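Long-range contacts in proline iminopeptidase (Streptomyces halstedii, PDB 3WMR), which is an amidohydrolase of the peptidase S33 family that acts on polyketide substrates and is thought to release N-terminal proline from peptides: residues A[30-35]-A[80-85]; A[56-61]-A[218-223]; A[62-67]-A[210-215]; A[145-150]-A[257-262]. One frame throughout, in Å; residues are numbered along the deposited sequence.

Interaction 1: A[30-35]-A[80-85]; sequences GQYRTW and DQLGNG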
loop_
_atom_site.group_PDB
_atom_site.type_symbol
_atom_site.label_atom_id
_atom_site.label_comp_id
_atom_site.label_asym_id
_atom_site.label_seq_id
_atom_site.Cartn_x
_atom_site.Cartn_y
_atom_site.Cartn_z
ATOM N N GLY A 30 3.097 -11.346 19.477
ATOM C CA GLY A 30 3.519 -11.100 20.843
ATOM C C GLY A 30 2.311 -10.792 21.710
ATOM O O GLY A 30 1.363 -11.576 21.786
ATOM N N GLN A 31 2.343 -9.615 22.321
ATOM C CA GLN A 31 1.306 -9.149 23.231
ATOM C C GLN A 31 -0.017 -8.774 22.531
ATOM O O GLN A 31 -1.046 -8.652 23.192
ATOM C CB GLN A 31 1.867 -7.937 23.984
ATOM C CG GLN A 31 0.962 -7.300 25.021
ATOM C CD GLN A 31 1.554 -6.017 25.566
ATOM O OE1 GLN A 31 2.758 -5.780 25.444
ATOM N NE2 GLN A 31 0.713 -5.175 26.162
ATOM N N TYR A 32 0.006 -8.594 21.209
ATOM C CA TYR A 32 -1.156 -8.060 20.474
ATOM C C TYR A 32 -1.694 -9.070 19.469
ATOM O O TYR A 32 -1.173 -10.177 19.372
ATOM C CB TYR A 32 -0.778 -6.749 19.767
ATOM C CG TYR A 32 0.041 -5.807 20.627
ATOM C CD1 TYR A 32 -0.549 -5.092 21.669
ATOM C CD2 TYR A 32 1.405 -5.634 20.400
ATOM C CE1 TYR A 32 0.194 -4.237 22.461
ATOM C CE2 TYR A 32 2.155 -4.770 21.183
ATOM C CZ TYR A 32 1.548 -4.077 22.210
ATOM O OH TYR A 32 2.300 -3.221 22.995
ATOM N N ARG A 33 -2.735 -8.678 18.732
ATOM C CA ARG A 33 -3.376 -9.525 17.722
ATOM C C ARG A 33 -3.279 -8.892 16.324
ATOM O O ARG A 33 -3.442 -7.676 16.178
ATOM C CB ARG A 33 -4.857 -9.717 18.055
ATOM C CG ARG A 33 -5.162 -10.146 19.487
ATOM C CD ARG A 33 -4.671 -11.548 19.803
ATOM N NE ARG A 33 -5.262 -12.546 18.913
ATOM C CZ ARG A 33 -4.995 -13.847 18.955
ATOM N NH1 ARG A 33 -4.156 -14.333 19.862
ATOM N NH2 ARG A 33 -5.573 -14.667 18.086
ATOM N N THR A 34 -3.042 -9.724 15.308
ATOM C CA THR A 34 -3.074 -9.299 13.902
ATOM C C THR A 34 -4.230 -9.994 13.203
ATOM O O THR A 34 -4.291 -11.219 13.202
ATOM C CB THR A 34 -1.776 -9.681 13.159
ATOM O OG1 THR A 34 -0.658 -9.035 13.771
ATOM C CG2 THR A 34 -1.842 -9.283 11.683
ATOM N N TRP A 35 -5.119 -9.218 12.588
ATOM C CA TRP A 35 -6.292 -9.752 11.893
ATOM C C TRP A 35 -5.998 -10.062 10.432
ATOM O O TRP A 35 -5.361 -9.263 9.734
ATOM C CB TRP A 35 -7.452 -8.760 11.952
ATOM C CG TRP A 35 -8.736 -9.299 11.380
ATOM C CD1 TRP A 35 -9.728 -9.968 12.064
ATOM C CD2 TRP A 35 -9.167 -9.233 10.014
ATOM N NE1 TRP A 35 -10.739 -10.326 11.199
ATOM C CE2 TRP A 35 -10.425 -9.879 9.939
ATOM C CE3 TRP A 35 -8.615 -8.692 8.846
ATOM C CZ2 TRP A 35 -11.135 -10.000 8.739
ATOM C CZ3 TRP A 35 -9.319 -8.810 7.659
ATOM C CH2 TRP A 35 -10.570 -9.468 7.612
ATOM N N ASP A 80 -4.948 -6.757 8.149
ATOM C CA ASP A 80 -4.858 -5.416 8.710
ATOM C C ASP A 80 -3.630 -5.356 9.569
ATOM O O ASP A 80 -3.480 -6.132 10.503
ATOM C CB ASP A 80 -6.054 -5.093 9.595
ATOM C CG ASP A 80 -7.325 -4.900 8.815
ATOM O OD1 ASP A 80 -7.275 -4.625 7.596
ATOM O OD2 ASP A 80 -8.379 -5.025 9.448
ATOM N N GLN A 81 -2.745 -4.432 9.244
ATOM C CA GLN A 81 -1.555 -4.180 10.038
ATOM C C GLN A 81 -1.896 -3.654 11.440
ATOM O O GLN A 81 -2.972 -3.107 11.676
ATOM C CB GLN A 81 -0.629 -3.232 9.271
ATOM C CG GLN A 81 -0.075 -3.900 8.019
ATOM C CD GLN A 81 0.423 -2.930 6.967
ATOM O OE1 GLN A 81 1.085 -1.939 7.277
ATOM N NE2 GLN A 81 0.150 -3.248 5.702
ATOM N N LEU A 82 -0.973 -3.844 12.372
ATOM C CA LEU A 82 -1.216 -3.475 13.769
ATOM C C LEU A 82 -1.524 -1.997 13.876
ATOM O O LEU A 82 -0.837 -1.179 13.280
ATOM C CB LEU A 82 -0.000 -3.790 14.633
ATOM C CG LEU A 82 -0.153 -3.555 16.141
ATOM C CD1 LEU A 82 -1.103 -4.582 16.747
ATOM C CD2 LEU A 82 1.200 -3.603 16.839
ATOM N N GLY A 83 -2.548 -1.670 14.659
ATOM C CA GLY A 83 -2.917 -0.287 14.932
ATOM C C GLY A 83 -4.251 0.109 14.328
ATOM O O GLY A 83 -4.849 1.104 14.751
ATOM N N ASN A 84 -4.729 -0.644 13.341
ATOM C CA ASN A 84 -6.026 -0.326 12.729
ATOM C C ASN A 84 -6.793 -1.549 12.236
ATOM O O ASN A 84 -6.271 -2.661 12.227
ATOM C CB ASN A 84 -5.854 0.684 11.579
ATOM C CG ASN A 84 -7.002 1.682 11.501
ATOM O OD1 ASN A 84 -7.881 1.700 12.360
ATOM N ND2 ASN A 84 -6.993 2.517 10.476
ATOM N N GLY A 85 -8.045 -1.334 11.841
ATOM C CA GLY A 85 -8.900 -2.417 11.379
ATOM C C GLY A 85 -9.127 -3.465 12.458
ATOM O O GLY A 85 -9.334 -3.130 13.632
#
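D80 N donates a hydrogen bond of 3.0 Å to W35 O, at an N-H...O angle of 157°. S87 OG adds a second tie by bonding to both W35 N and D80 O. The side chains of W35 and D80 leave the backbone toward the same side. The D80 carboxylate therefore meets the indole, with OD2 3.7 Å from W35 CE3. The two planes are 28° apart, and the approach is oblique. Both carboxylate oxygens are held elsewhere: OD1 by H60 ND1 and OD2 by G86 N.

Strand 32-39 runs antiparallel to strand 76-80 in the sheet of the alpha/beta hydrolase fold. A type II beta turn from Q81 to N84 follows, with G83 at positive phi in its third place. The turn starts to lead the chain away from the strand, but L82 reaches back to it.

CG of L82 is anti to the backbone N (chi1 -175°), and the two methyls divide the work. L82 CD1 lies 3.7 Å from Y32 CB and 3.9 Å from R33 O. L82 CD2 comes obliquely to the tyrosine ring, 4.1 Å from Y32 CD2. One face of that ring is covered by Q31 CB, 4.1 Å above its plane. T34 turns its methyl to the loop, with CG2 3.7 Å from D80 O. The carboxylate of E106 joins both segments, because it takes T34 OG1 on one oxygen and L82 N on the other.

Interaction 2: A[56-61]-A[218-223]; sequences PGSTHD and MEIYND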
loop_
_atom_site.group_PDB
_atom_site.type_symbol
_atom_site.label_atom_id
_atom_site.label_comp_id
_atom_site.label_asym_id
_atom_site.label_seq_id
_atom_site.Cartn_x
_atom_site.Cartn_y
_atom_site.Cartn_z
ATOM N N PRO A 56 1.267 4.042 6.130
ATOM C CA PRO A 56 0.791 3.061 7.109
ATOM C C PRO A 56 -0.520 3.512 7.765
ATOM O O PRO A 56 -0.831 4.705 7.751
ATOM C CB PRO A 56 1.893 3.030 8.160
ATOM C CG PRO A 56 3.106 3.602 7.521
ATOM C CD PRO A 56 2.656 4.459 6.375
ATOM N N GLY A 57 -1.266 2.564 8.332
ATOM C CA GLY A 57 -2.460 2.893 9.105
ATOM C C GLY A 57 -3.739 2.840 8.294
ATOM O O GLY A 57 -4.787 3.291 8.754
ATOM N N SER A 58 -3.650 2.279 7.094
ATOM C CA SER A 58 -4.818 2.048 6.273
ATOM C C SER A 58 -5.369 0.658 6.656
ATOM O O SER A 58 -5.035 0.132 7.724
ATOM C CB SER A 58 -4.423 2.160 4.803
ATOM O OG SER A 58 -5.542 2.006 3.959
ATOM N N THR A 59 -6.234 0.077 5.832
ATOM C CA THR A 59 -6.730 -1.260 6.094
ATOM C C THR A 59 -6.780 -2.047 4.793
ATOM O O THR A 59 -6.593 -1.488 3.712
ATOM C CB THR A 59 -8.119 -1.248 6.782
ATOM O OG1 THR A 59 -9.107 -0.654 5.912
ATOM C CG2 THR A 59 -8.069 -0.501 8.109
ATOM N N HIS A 60 -7.032 -3.343 4.909
ATOM C CA HIS A 60 -7.090 -4.244 3.752
ATOM C C HIS A 60 -8.281 -3.987 2.841
ATOM O O HIS A 60 -8.301 -4.454 1.701
ATOM C CB HIS A 60 -7.217 -5.697 4.210
ATOM C CG HIS A 60 -8.623 -6.089 4.573
ATOM N ND1 HIS A 60 -9.194 -5.778 5.789
ATOM C CD2 HIS A 60 -9.579 -6.735 3.863
ATOM C CE1 HIS A 60 -10.441 -6.220 5.815
ATOM N NE2 HIS A 60 -10.699 -6.801 4.656
ATOM N N ASP A 61 -9.281 -3.275 3.357
ATOM C CA ASP A 61 -10.623 -3.237 2.740
ATOM C C ASP A 61 -10.619 -2.773 1.293
ATOM O O ASP A 61 -11.244 -3.397 0.444
ATOM C CB ASP A 61 -11.574 -2.340 3.555
ATOM C CG ASP A 61 -11.790 -2.850 4.959
ATOM O OD1 ASP A 61 -12.863 -3.438 5.225
ATOM O OD2 ASP A 61 -10.885 -2.662 5.799
ATOM N N MET A 218 -12.789 5.437 5.958
ATOM C CA MET A 218 -13.479 5.617 7.238
ATOM C C MET A 218 -12.804 4.885 8.396
ATOM O O MET A 218 -12.938 5.307 9.545
ATOM C CB MET A 218 -14.950 5.189 7.135
ATOM C CG MET A 218 -15.802 6.100 6.241
ATOM S SD MET A 218 -15.771 7.852 6.697
ATOM C CE MET A 218 -16.300 7.770 8.411
ATOM N N GLU A 219 -12.096 3.790 8.115
ATOM C CA GLU A 219 -11.302 3.130 9.155
ATOM C C GLU A 219 -10.169 4.041 9.620
ATOM O O GLU A 219 -9.806 4.052 10.805
ATOM C CB GLU A 219 -10.741 1.797 8.668
ATOM C CG GLU A 219 -11.781 0.708 8.451
ATOM C CD GLU A 219 -12.196 -0.005 9.733
ATOM O OE1 GLU A 219 -11.408 -0.075 10.701
ATOM O OE2 GLU A 219 -13.327 -0.521 9.770
ATOM N N ILE A 220 -9.617 4.810 8.687
ATOM C CA ILE A 220 -8.572 5.784 9.008
ATOM C C ILE A 220 -9.139 6.925 9.868
ATOM O O ILE A 220 -8.546 7.323 10.888
ATOM C CB ILE A 220 -7.913 6.322 7.724
ATOM C CG1 ILE A 220 -7.209 5.174 6.973
ATOM C CG2 ILE A 220 -6.902 7.407 8.061
ATOM C CD1 ILE A 220 -6.686 5.532 5.599
ATOM N N TYR A 221 -10.292 7.450 9.469
ATOM C CA TYR A 221 -10.962 8.467 10.278
ATOM C C TYR A 221 -11.206 8.003 11.708
ATOM O O TYR A 221 -11.031 8.768 12.646
ATOM C CB TYR A 221 -12.302 8.868 9.672
ATOM C CG TYR A 221 -13.093 9.776 10.599
ATOM C CD1 TYR A 221 -12.794 11.132 10.702
ATOM C CD2 TYR A 221 -14.110 9.266 11.400
ATOM C CE1 TYR A 221 -13.509 11.960 11.565
ATOM C CE2 TYR A 221 -14.820 10.084 12.263
ATOM C CZ TYR A 221 -14.520 11.430 12.341
ATOM O OH TYR A 221 -15.237 12.253 13.209
ATOM N N ASN A 222 -11.639 6.759 11.871
ATOM C CA ASN A 222 -12.077 6.302 13.188
ATOM C C ASN A 222 -10.922 5.978 14.120
ATOM O O ASN A 222 -11.067 6.127 15.322
ATOM C CB ASN A 222 -13.062 5.142 13.073
ATOM C CG ASN A 222 -14.476 5.615 12.729
ATOM O OD1 ASN A 222 -15.093 6.406 13.473
ATOM N ND2 ASN A 222 -15.002 5.134 11.601
ATOM N N ASP A 223 -9.778 5.544 13.580
ATOM C CA ASP A 223 -8.538 5.533 14.373
ATOM C C ASP A 223 -7.352 5.998 13.530
ATOM O O ASP A 223 -6.699 5.197 12.865
ATOM C CB ASP A 223 -8.263 4.167 14.999
ATOM C CG ASP A 223 -7.186 4.228 16.079
ATOM O OD1 ASP A 223 -6.460 5.254 16.165
ATOM O OD2 ASP A 223 -7.051 3.241 16.839
HETATM O O HOH W 1 -4.509 5.143 10.827
#
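The loop 56-61 passes the last turn of helix 211-222, with S58 CA 6.0 Å from I220 CA. No direct hydrogen bond joins the two segments. T59 and E219 cross at about a right angle, and T59 CG2 lies 3.6 Å from E219 CB. T59 OG1 sits between the backbone N and the carbonyl carbon (chi1 64°). From there it donates to D61 OD2 at 2.7 Å, on the anti side and 23° out of the carboxylate plane. T216 OG1 is a second partner of the same hydroxyl. D61 OD2 and E219 OE2 are 5.1 Å apart, so the two acids may raise each other's pKa slightly.

I220 lies over the chain at G57 and S58. Its CG1 is 3.5 Å from G57 O, and its CD1 is 4.1 Å from S58 OG. A water lies between the backbones, 2.8 Å from G57 O and near D223 O, with more acceptors in reach than protons to give. G57 O accepts from N84 ND2 as well.

P56, preceded by a cis peptide bond, and G57 close the HGGPG sequence typical of S33 prolyl iminopeptidases. The side chain of S58 is about 7 Å from that of S126, the predicted nucleophile. The loop follows strand 49-52 of the central sheet. I220 also touches Y227 of helix 225-230, and P56 packs on V226 and M230 of that helix.

Interaction 3: A[62-67]-A[210-215]; sequences YLLAMT and PRDFAA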
loop_
_atom_site.group_PDB
_atom_site.type_symbol
_atom_site.label_atom_id
_atom_site.label_comp_id
_atom_site.label_asym_id
_atom_site.label_seq_id
_atom_site.Cartn_x
_atom_site.Cartn_y
_atom_site.Cartn_z
ATOM N N TYR A 62 -9.917 -1.682 1.010
ATOM C CA TYR A 62 -9.812 -1.154 -0.369
ATOM C C TYR A 62 -9.104 -2.101 -1.354
ATOM O O TYR A 62 -9.149 -1.876 -2.560
ATOM C CB TYR A 62 -9.138 0.231 -0.377
ATOM C CG TYR A 62 -7.608 0.191 -0.300
ATOM C CD1 TYR A 62 -6.967 -0.071 0.900
ATOM C CD2 TYR A 62 -6.814 0.435 -1.429
ATOM C CE1 TYR A 62 -5.583 -0.128 0.983
ATOM C CE2 TYR A 62 -5.409 0.395 -1.348
ATOM C CZ TYR A 62 -4.808 0.105 -0.135
ATOM O OH TYR A 62 -3.436 0.041 -0.012
ATOM N N LEU A 63 -8.445 -3.146 -0.845
ATOM C CA LEU A 63 -7.794 -4.146 -1.698
ATOM C C LEU A 63 -8.673 -5.366 -1.976
ATOM O O LEU A 63 -8.199 -6.323 -2.596
ATOM C CB LEU A 63 -6.461 -4.603 -1.073
ATOM C CG LEU A 63 -5.361 -3.548 -1.000
ATOM C CD1 LEU A 63 -4.123 -4.100 -0.316
ATOM C CD2 LEU A 63 -4.993 -3.031 -2.380
ATOM N N LEU A 64 -9.945 -5.340 -1.550
ATOM C CA LEU A 64 -10.797 -6.550 -1.589
ATOM C C LEU A 64 -11.104 -7.038 -3.004
ATOM O O LEU A 64 -11.306 -8.214 -3.206
ATOM C CB LEU A 64 -12.110 -6.342 -0.817
ATOM C CG LEU A 64 -12.014 -6.566 0.691
ATOM C CD1 LEU A 64 -13.285 -6.068 1.387
ATOM C CD2 LEU A 64 -11.757 -8.032 1.006
ATOM N N ALA A 65 -11.074 -6.143 -3.975
ATOM C CA ALA A 65 -11.146 -6.504 -5.397
ATOM C C ALA A 65 -10.198 -7.619 -5.822
ATOM O O ALA A 65 -10.500 -8.402 -6.721
ATOM C CB ALA A 65 -10.868 -5.274 -6.236
ATOM N N MET A 66 -9.045 -7.696 -5.173
ATOM C CA MET A 66 -8.020 -8.658 -5.546
ATOM C C MET A 66 -8.327 -10.118 -5.189
ATOM O O MET A 66 -7.525 -11.012 -5.481
ATOM C CB MET A 66 -6.681 -8.212 -4.946
ATOM C CG MET A 66 -6.224 -6.889 -5.536
ATOM S SD MET A 66 -4.562 -6.394 -5.026
ATOM C CE MET A 66 -3.617 -7.796 -5.607
ATOM N N THR A 67 -9.474 -10.371 -4.559
ATOM C CA THR A 67 -10.012 -11.738 -4.481
ATOM C C THR A 67 -10.278 -12.315 -5.876
ATOM O O THR A 67 -10.421 -13.514 -6.016
ATOM C CB THR A 67 -11.320 -11.812 -3.673
ATOM O OG1 THR A 67 -12.269 -10.912 -4.240
ATOM C CG2 THR A 67 -11.085 -11.446 -2.199
ATOM N N PRO A 210 -15.667 4.018 -4.714
ATOM C CA PRO A 210 -15.996 2.613 -4.500
ATOM C C PRO A 210 -16.155 2.331 -3.006
ATOM O O PRO A 210 -15.432 2.906 -2.199
ATOM C CB PRO A 210 -14.769 1.878 -5.055
ATOM C CG PRO A 210 -14.227 2.789 -6.099
ATOM C CD PRO A 210 -14.490 4.177 -5.594
ATOM N N ARG A 211 -17.105 1.478 -2.638
ATOM C CA ARG A 211 -17.334 1.161 -1.222
ATOM C C ARG A 211 -16.059 0.676 -0.518
ATOM O O ARG A 211 -15.774 1.042 0.638
ATOM C CB ARG A 211 -18.401 0.081 -1.085
ATOM C CG ARG A 211 -18.843 -0.158 0.354
ATOM C CD ARG A 211 -19.055 -1.637 0.623
ATOM N NE ARG A 211 -17.783 -2.333 0.719
ATOM C CZ ARG A 211 -17.120 -2.589 1.847
ATOM N NH1 ARG A 211 -17.603 -2.220 3.029
ATOM N NH2 ARG A 211 -15.951 -3.230 1.783
ATOM N N ASP A 212 -15.314 -0.184 -1.203
ATOM C CA ASP A 212 -14.074 -0.695 -0.647
ATOM C C ASP A 212 -13.098 0.440 -0.328
ATOM O O ASP A 212 -12.422 0.395 0.700
ATOM C CB ASP A 212 -13.445 -1.727 -1.598
ATOM C CG ASP A 212 -14.244 -3.019 -1.670
ATOM O OD1 ASP A 212 -15.037 -3.291 -0.743
ATOM O OD2 ASP A 212 -14.074 -3.765 -2.654
ATOM N N PHE A 213 -13.033 1.449 -1.197
ATOM C CA PHE A 213 -12.163 2.615 -0.964
ATOM C C PHE A 213 -12.694 3.431 0.228
ATOM O O PHE A 213 -11.945 3.762 1.161
ATOM C CB PHE A 213 -12.032 3.471 -2.238
ATOM C CG PHE A 213 -11.051 4.621 -2.107
ATOM C CD1 PHE A 213 -9.698 4.439 -2.387
ATOM C CD2 PHE A 213 -11.472 5.871 -1.670
ATOM C CE1 PHE A 213 -8.786 5.482 -2.231
ATOM C CE2 PHE A 213 -10.566 6.918 -1.524
ATOM C CZ PHE A 213 -9.218 6.719 -1.805
ATOM N N ALA A 214 -14.002 3.700 0.224
ATOM C CA ALA A 214 -14.641 4.410 1.324
ATOM C C ALA A 214 -14.489 3.652 2.647
ATOM O O ALA A 214 -14.193 4.260 3.701
ATOM C CB ALA A 214 -16.107 4.647 1.009
ATOM N N ALA A 215 -14.652 2.329 2.595
ATOM C CA ALA A 215 -14.513 1.517 3.794
ATOM C C ALA A 215 -13.176 1.789 4.481
ATOM O O ALA A 215 -13.133 2.076 5.683
ATOM C CB ALA A 215 -14.669 0.045 3.476
HETATM O O HOH W 2 -11.148 -3.229 -3.780
#
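Residues 62-67, part of a longer 3-10 segment, pass the first turn of helix 211-222 at Y62, where Y62 CA and D212 CA are 4.3 Å apart. Y62 CA lies 3.2 Å from D212 O. Y62 N does not bond to that oxygen, because the angle is poor, and T216 OG1 is its partner instead.

The D212 side chain crosses that of L64 at about a right angle, with OD2 3.7 Å from L64 CB. D212 OD1 forms a salt bridge with R211 NH2 at 2.7 Å. The oxygen lies near the guanidinium plane, 13° out of it, and is met nearly along its C-O axis. R211 bends at chi2 and chi3 to fold back onto its neighbour. L64 CD1 packs at the edge of the same guanidinium, close to NH2.

D212 OD2 works through a water. That water donates to OD2 at 3.2 Å and to Y62 O at 2.7 Å, and it accepts from A65 N at 2.9 Å. It thus joins the two segments at three points. Within 62-67, L64 O takes bonds from both T67 N and T67 OG1.

The Y62 ring leads away from the helix, with CG between the backbone N and the carbonyl carbon (chi1 81°). Its OH bonds with Q125 OE1 and G54 N. This puts it near the probable nucleophile elbow of the alpha/beta hydrolase fold, with its side chain about 5 Å from that of S126, the predicted nucleophile.

Interaction 4: A[145-150]-A[257-262]; sequences GLVVAN and PTMVLI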
loop_
_atom_site.group_PDB
_atom_site.type_symbol
_atom_site.label_atom_id
_atom_site.label_comp_id
_atom_site.label_asym_id
_atom_site.label_seq_id
_atom_site.Cartn_x
_atom_site.Cartn_y
_atom_site.Cartn_z
ATOM N N GLY A 145 8.315 -13.822 -5.431
ATOM C CA GLY A 145 8.170 -12.634 -6.251
ATOM C C GLY A 145 7.643 -11.482 -5.421
ATOM O O GLY A 145 7.034 -11.690 -4.380
ATOM N N LEU A 146 7.880 -10.268 -5.890
ATOM C CA LEU A 146 7.416 -9.060 -5.225
ATOM C C LEU A 146 6.738 -8.157 -6.227
ATOM O O LEU A 146 7.307 -7.847 -7.285
ATOM C CB LEU A 146 8.588 -8.280 -4.621
ATOM C CG LEU A 146 8.317 -6.859 -4.093
ATOM C CD1 LEU A 146 7.367 -6.876 -2.904
ATOM C CD2 LEU A 146 9.654 -6.199 -3.714
ATOM N N VAL A 147 5.553 -7.684 -5.874
ATOM C CA VAL A 147 4.933 -6.599 -6.617
ATOM C C VAL A 147 4.894 -5.343 -5.741
ATOM O O VAL A 147 4.470 -5.380 -4.587
ATOM C CB VAL A 147 3.521 -6.943 -7.084
ATOM C CG1 VAL A 147 2.968 -5.823 -7.968
ATOM C CG2 VAL A 147 3.537 -8.270 -7.827
ATOM N N VAL A 148 5.374 -4.245 -6.303
ATOM C CA VAL A 148 5.294 -2.942 -5.672
ATOM C C VAL A 148 4.386 -2.086 -6.555
ATOM O O VAL A 148 4.783 -1.632 -7.635
ATOM C CB VAL A 148 6.682 -2.288 -5.440
ATOM C CG1 VAL A 148 7.498 -3.150 -4.494
ATOM C CG2 VAL A 148 7.425 -2.052 -6.747
ATOM N N ALA A 149 3.155 -1.920 -6.069
ATOM C CA ALA A 149 2.075 -1.284 -6.785
ATOM C C ALA A 149 1.773 0.079 -6.184
ATOM O O ALA A 149 1.460 0.163 -5.002
ATOM C CB ALA A 149 0.829 -2.159 -6.698
ATOM N N ASN A 150 1.860 1.137 -6.998
ATOM C CA ASN A 150 1.509 2.493 -6.566
ATOM C C ASN A 150 2.349 2.898 -5.374
ATOM O O ASN A 150 1.884 3.558 -4.444
ATOM C CB ASN A 150 0.020 2.586 -6.234
ATOM C CG ASN A 150 -0.833 1.817 -7.223
ATOM O OD1 ASN A 150 -0.929 2.187 -8.396
ATOM N ND2 ASN A 150 -1.404 0.733 -6.780
ATOM N N PRO A 257 12.073 -11.905 -8.858
ATOM C CA PRO A 257 11.511 -11.080 -9.896
ATOM C C PRO A 257 10.452 -10.138 -9.303
ATOM O O PRO A 257 9.537 -10.566 -8.580
ATOM C CB PRO A 257 10.895 -12.087 -10.884
ATOM C CG PRO A 257 11.114 -13.438 -10.315
ATOM C CD PRO A 257 11.600 -13.296 -8.915
ATOM N N THR A 258 10.609 -8.865 -9.633
ATOM C CA THR A 258 9.836 -7.792 -9.064
ATOM C C THR A 258 9.059 -7.098 -10.172
ATOM O O THR A 258 9.569 -6.942 -11.295
ATOM C CB THR A 258 10.765 -6.803 -8.329
ATOM O OG1 THR A 258 11.438 -7.494 -7.263
ATOM C CG2 THR A 258 9.967 -5.622 -7.753
ATOM N N MET A 259 7.819 -6.701 -9.879
ATOM C CA MET A 259 7.029 -5.927 -10.850
ATOM C C MET A 259 6.642 -4.573 -10.248
ATOM O O MET A 259 6.107 -4.525 -9.132
ATOM C CB MET A 259 5.757 -6.665 -11.298
ATOM C CG MET A 259 4.941 -5.861 -12.307
ATOM S SD MET A 259 3.575 -6.712 -13.147
ATOM C CE MET A 259 2.725 -7.383 -11.726
ATOM N N VAL A 260 6.926 -3.492 -10.986
ATOM C CA VAL A 260 6.457 -2.159 -10.634
ATOM C C VAL A 260 5.192 -1.891 -11.435
ATOM O O VAL A 260 5.214 -1.990 -12.662
ATOM C CB VAL A 260 7.494 -1.076 -10.964
ATOM C CG1 VAL A 260 6.934 0.316 -10.671
ATOM C CG2 VAL A 260 8.784 -1.322 -10.184
ATOM N N LEU A 261 4.105 -1.579 -10.735
ATOM C CA LEU A 261 2.811 -1.348 -11.357
ATOM C C LEU A 261 2.274 -0.048 -10.805
ATOM O O LEU A 261 2.063 0.070 -9.597
ATOM C CB LEU A 261 1.845 -2.492 -11.047
ATOM C CG LEU A 261 0.494 -2.489 -11.794
ATOM C CD1 LEU A 261 0.039 -3.925 -12.003
ATOM C CD2 LEU A 261 -0.591 -1.699 -11.075
ATOM N N ILE A 262 2.070 0.926 -11.692
ATOM C CA ILE A 262 1.501 2.206 -11.315
ATOM C C ILE A 262 0.416 2.567 -12.312
ATOM O O ILE A 262 0.286 1.934 -13.387
ATOM C CB ILE A 262 2.569 3.330 -11.262
ATOM C CG1 ILE A 262 3.235 3.499 -12.634
ATOM C CG2 ILE A 262 3.640 3.035 -10.211
ATOM C CD1 ILE A 262 4.111 4.722 -12.742
#
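Two parallel strands in the central sheet of the alpha/beta hydrolase fold meet here, 143-149 and 258-263. Their axes come within 4.7 Å and run 14° apart. L146 bonds on both sides of T258: its N donates to P257 O, and its O accepts from M259 N at 2.9 Å. V148 does the same around V260, donating to M259 O and accepting from L261 N. N150 N completes the set with a bond of 2.8 Å to L261 O. CA-H...O contacts fill in between, such as T258 CA to L146 O at 3.1 Å.

V147, A149, M259 and L261 share one face. M259 is extended until it bends at chi3 (51°), which lays its CE against V147, 4.1 Å from both CG1 and CG2. L146, V148, T258 and V260 share the other face. L146 and T258 lie side by side, and L146 CD2 is 4.1 Å from T258 CG2. V148 and V260 cross at a slant, CG2 to CG2 at 3.8 Å.

N150 follows the first strand with left-handed backbone angles (phi 58°). It lies beside D266 and H293, both predicted active-site residues. Strand 120-125 flanks 143-149 on its other edge. Helix 300-312 packs on V147, M259 and L261 through V306 and Y310. Helix 270-279 packs on V260, on the opposite face, and on I262.

Interaction 1 closes the first loop, from strand 32-39 to the turn after strand 76-80. Segments 56-61 and 62-67 lie inside that loop and pair with helix 211-222 much later, so interactions 2 and 3 both cross interaction 1. Interaction 3 is nested within interaction 2, and the two touch where D61 packs on D212 and A215. Interactions 1 and 2 also touch, where W35 packs on H60. Interaction 4 opens after interaction 1 has closed and crosses interactions 2 and 3. Its two strands bracket the helical insertion holding helix 211-222. Interactions 1 and 4 both reach the same sheet. Interactions 2 and 3 tie that insertion to the loop after strand 49-52.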